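Local coordinates for protein oxaloacetate acetyl hydrolase (Cryphonectria parasitica, PDB 3LYE) that belongs to the phosphoenolpyruvate phosphomutase family of TIM-barrel proteins and assembles from four chains, at residues L175-C180 with G195-F200. Numbering follows the deposited sequence.
Sequences LGYEEC and GLLEGF
L197, at the end of strand 194-197, reaches the first turn of helix 177-189 with its isobutyl group and meets C180 and Y177 there. The contact is apolar. L197 CD1 packs against C180 CB at 3.6 Å, while CD2, the other methyl, lies at 4.2 Å from C180 SG, and the end of the leucine runs alongside the CB-SG bond of the cysteine, with CG near both atoms. L197 carries CG anti to its own backbone N (chi1 -164°), which brings CG toward C180, and of the two methyls CD1 makes the close approach; C180 CB also points at the strand, and the two CA atoms stand 6.7 Å apart. The Y177 ring adds a looser contact, in which its CD2 comes within 4.2 Å of L197 CD1 and the methyl approaches the ring obliquely. I181 and L184, further along the helix, also touch L197, and the Y177 side chain continues onto Q205 and A208 of helix 203-213.

Polar contacts lie within each segment or with neighbouring parts of the chain. At the helix start, G176 occupies the N-cap position, and its O accepts a bond from C180 N at 3.3 Å, closing the first turn. G176 has a positive phi (97°), a conformation that favours glycine. E179 forms salt bridges with R142 and R183. Past the strand, the chain turns through G199, also at positive phi, and brings the F200 ring back beneath the strand end: L197 O sits 3.4 Å above one ring face, offset toward the rim.

Strand 194-197 is hydrogen-bonded to strand 164-169 through L196, and helix 177-189 joins the two strands in sequence. The arrangement is thus the helix-to-strand packing of a right-handed beta-alpha-beta unit in a TIM barrel, with L197 facing outward from the sheet into the surrounding helical layer.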
loop_
_atom_site.group_PDB
_atom_site.type_symbol
_atom_site.label_atom_id
_atom_site.label_comp_id
_atom_site.label_asym_id
_atom_site.label_seq_id
_atom_site.Cartn_x
_atom_site.Cartn_y
_atom_site.Cartn_z
ATOM N N LEU A 175 24.483 -19.895 -21.315
ATOM C CA LEU A 175 24.845 -19.622 -22.701
ATOM C C LEU A 175 26.269 -19.196 -22.969
ATOM O O LEU A 175 26.716 -19.252 -24.116
ATOM C CB LEU A 175 23.887 -18.569 -23.261
ATOM C CG LEU A 175 22.431 -19.030 -23.211
ATOM C CD1 LEU A 175 21.460 -17.979 -23.784
ATOM C CD2 LEU A 175 22.294 -20.355 -23.956
ATOM N N GLY A 176 26.981 -18.766 -21.943
ATOM C CA GLY A 176 28.359 -18.360 -22.110
ATOM C C GLY A 176 28.650 -16.895 -22.280
ATOM O O GLY A 176 27.760 -16.055 -22.457
ATOM N N TYR A 177 29.938 -16.604 -22.254
ATOM C CA TYR A 177 30.442 -15.254 -22.379
ATOM C C TYR A 177 30.095 -14.552 -23.683
ATOM O O TYR A 177 29.563 -13.449 -23.647
ATOM C CB TYR A 177 31.931 -15.277 -22.109
ATOM C CG TYR A 177 32.625 -13.959 -22.217
ATOM C CD1 TYR A 177 33.236 -13.591 -23.380
ATOM C CD2 TYR A 177 32.668 -13.080 -21.151
ATOM C CE1 TYR A 177 33.888 -12.408 -23.494
ATOM C CE2 TYR A 177 33.331 -11.879 -21.247
ATOM C CZ TYR A 177 33.926 -11.541 -22.440
ATOM O OH TYR A 177 34.594 -10.356 -22.601
ATOM N N GLU A 178 30.355 -15.182 -24.821
ATOM C CA GLU A 178 30.053 -14.569 -26.112
ATOM C C GLU A 178 28.611 -14.120 -26.205
ATOM O O GLU A 178 28.346 -13.028 -26.679
ATOM C CB GLU A 178 30.346 -15.536 -27.274
ATOM C CG GLU A 178 31.776 -15.598 -27.743
ATOM C CD GLU A 178 31.920 -16.469 -28.996
ATOM O OE1 GLU A 178 31.250 -16.173 -30.024
ATOM O OE2 GLU A 178 32.699 -17.452 -28.944
ATOM N N GLU A 179 27.680 -14.977 -25.790
ATOM C CA GLU A 179 26.258 -14.657 -25.825
ATOM C C GLU A 179 25.986 -13.417 -24.971
ATOM O O GLU A 179 25.224 -12.553 -25.380
ATOM C CB GLU A 179 25.429 -15.830 -25.322
ATOM C CG GLU A 179 23.936 -15.591 -25.260
ATOM C CD GLU A 179 23.328 -15.265 -26.601
ATOM O OE1 GLU A 179 22.274 -14.610 -26.660
ATOM O OE2 GLU A 179 23.896 -15.683 -27.615
ATOM N N CYS A 180 26.634 -13.319 -23.809
ATOM C CA CYS A 180 26.436 -12.168 -22.935
ATOM C C CYS A 180 26.856 -10.904 -23.634
ATOM O O CYS A 180 26.136 -9.914 -23.603
ATOM C CB CYS A 180 27.250 -12.290 -21.649
ATOM S SG CYS A 180 26.592 -13.484 -20.498
ATOM N N GLY A 195 25.777 -1.470 -19.222
ATOM C CA GLY A 195 25.595 -2.897 -19.269
ATOM C C GLY A 195 26.047 -3.553 -17.959
ATOM O O GLY A 195 26.886 -3.020 -17.226
ATOM N N LEU A 196 25.429 -4.680 -17.641
ATOM C CA LEU A 196 25.739 -5.450 -16.445
ATOM C C LEU A 196 25.757 -6.931 -16.814
ATOM O O LEU A 196 24.739 -7.515 -17.162
ATOM C CB LEU A 196 24.704 -5.190 -15.338
ATOM C CG LEU A 196 24.599 -6.177 -14.163
ATOM C CD1 LEU A 196 25.929 -6.523 -13.577
ATOM C CD2 LEU A 196 23.642 -5.586 -13.112
ATOM N N LEU A 197 26.958 -7.506 -16.810
ATOM C CA LEU A 197 27.158 -8.917 -17.078
ATOM C C LEU A 197 27.207 -9.462 -15.631
ATOM O O LEU A 197 28.158 -9.224 -14.896
ATOM C CB LEU A 197 28.438 -9.154 -17.875
ATOM C CG LEU A 197 28.553 -10.537 -18.526
ATOM C CD1 LEU A 197 29.655 -10.580 -19.562
ATOM C CD2 LEU A 197 28.765 -11.626 -17.479
ATOM N N GLU A 198 26.166 -10.172 -15.248
ATOM C CA GLU A 198 26.039 -10.737 -13.882
ATOM C C GLU A 198 26.772 -12.027 -13.657
ATOM O O GLU A 198 26.802 -12.910 -14.493
ATOM C CB GLU A 198 24.559 -11.022 -13.604
ATOM C CG GLU A 198 24.179 -11.603 -12.234
ATOM C CD GLU A 198 24.428 -10.646 -11.085
ATOM O OE1 GLU A 198 24.423 -9.419 -11.316
ATOM O OE2 GLU A 198 24.621 -11.135 -9.949
ATOM N N GLY A 199 27.397 -12.125 -12.507
ATOM C CA GLY A 199 28.089 -13.342 -12.159
ATOM C C GLY A 199 29.382 -13.751 -12.808
ATOM O O GLY A 199 29.547 -14.926 -13.166
ATOM N N PHE A 200 30.333 -12.837 -12.905
ATOM C CA PHE A 200 31.606 -13.181 -13.505
ATOM C C PHE A 200 32.213 -14.350 -12.723
ATOM O O PHE A 200 32.054 -14.454 -11.492
ATOM C CB PHE A 200 32.579 -12.015 -13.424
ATOM C CG PHE A 200 32.233 -10.865 -14.322
ATOM C CD1 PHE A 200 32.323 -11.003 -15.685
ATOM C CD2 PHE A 200 31.857 -9.643 -13.806
ATOM C CE1 PHE A 200 32.026 -9.950 -16.534
ATOM C CE2 PHE A 200 31.548 -8.584 -14.650
ATOM C CZ PHE A 200 31.641 -8.738 -16.014
#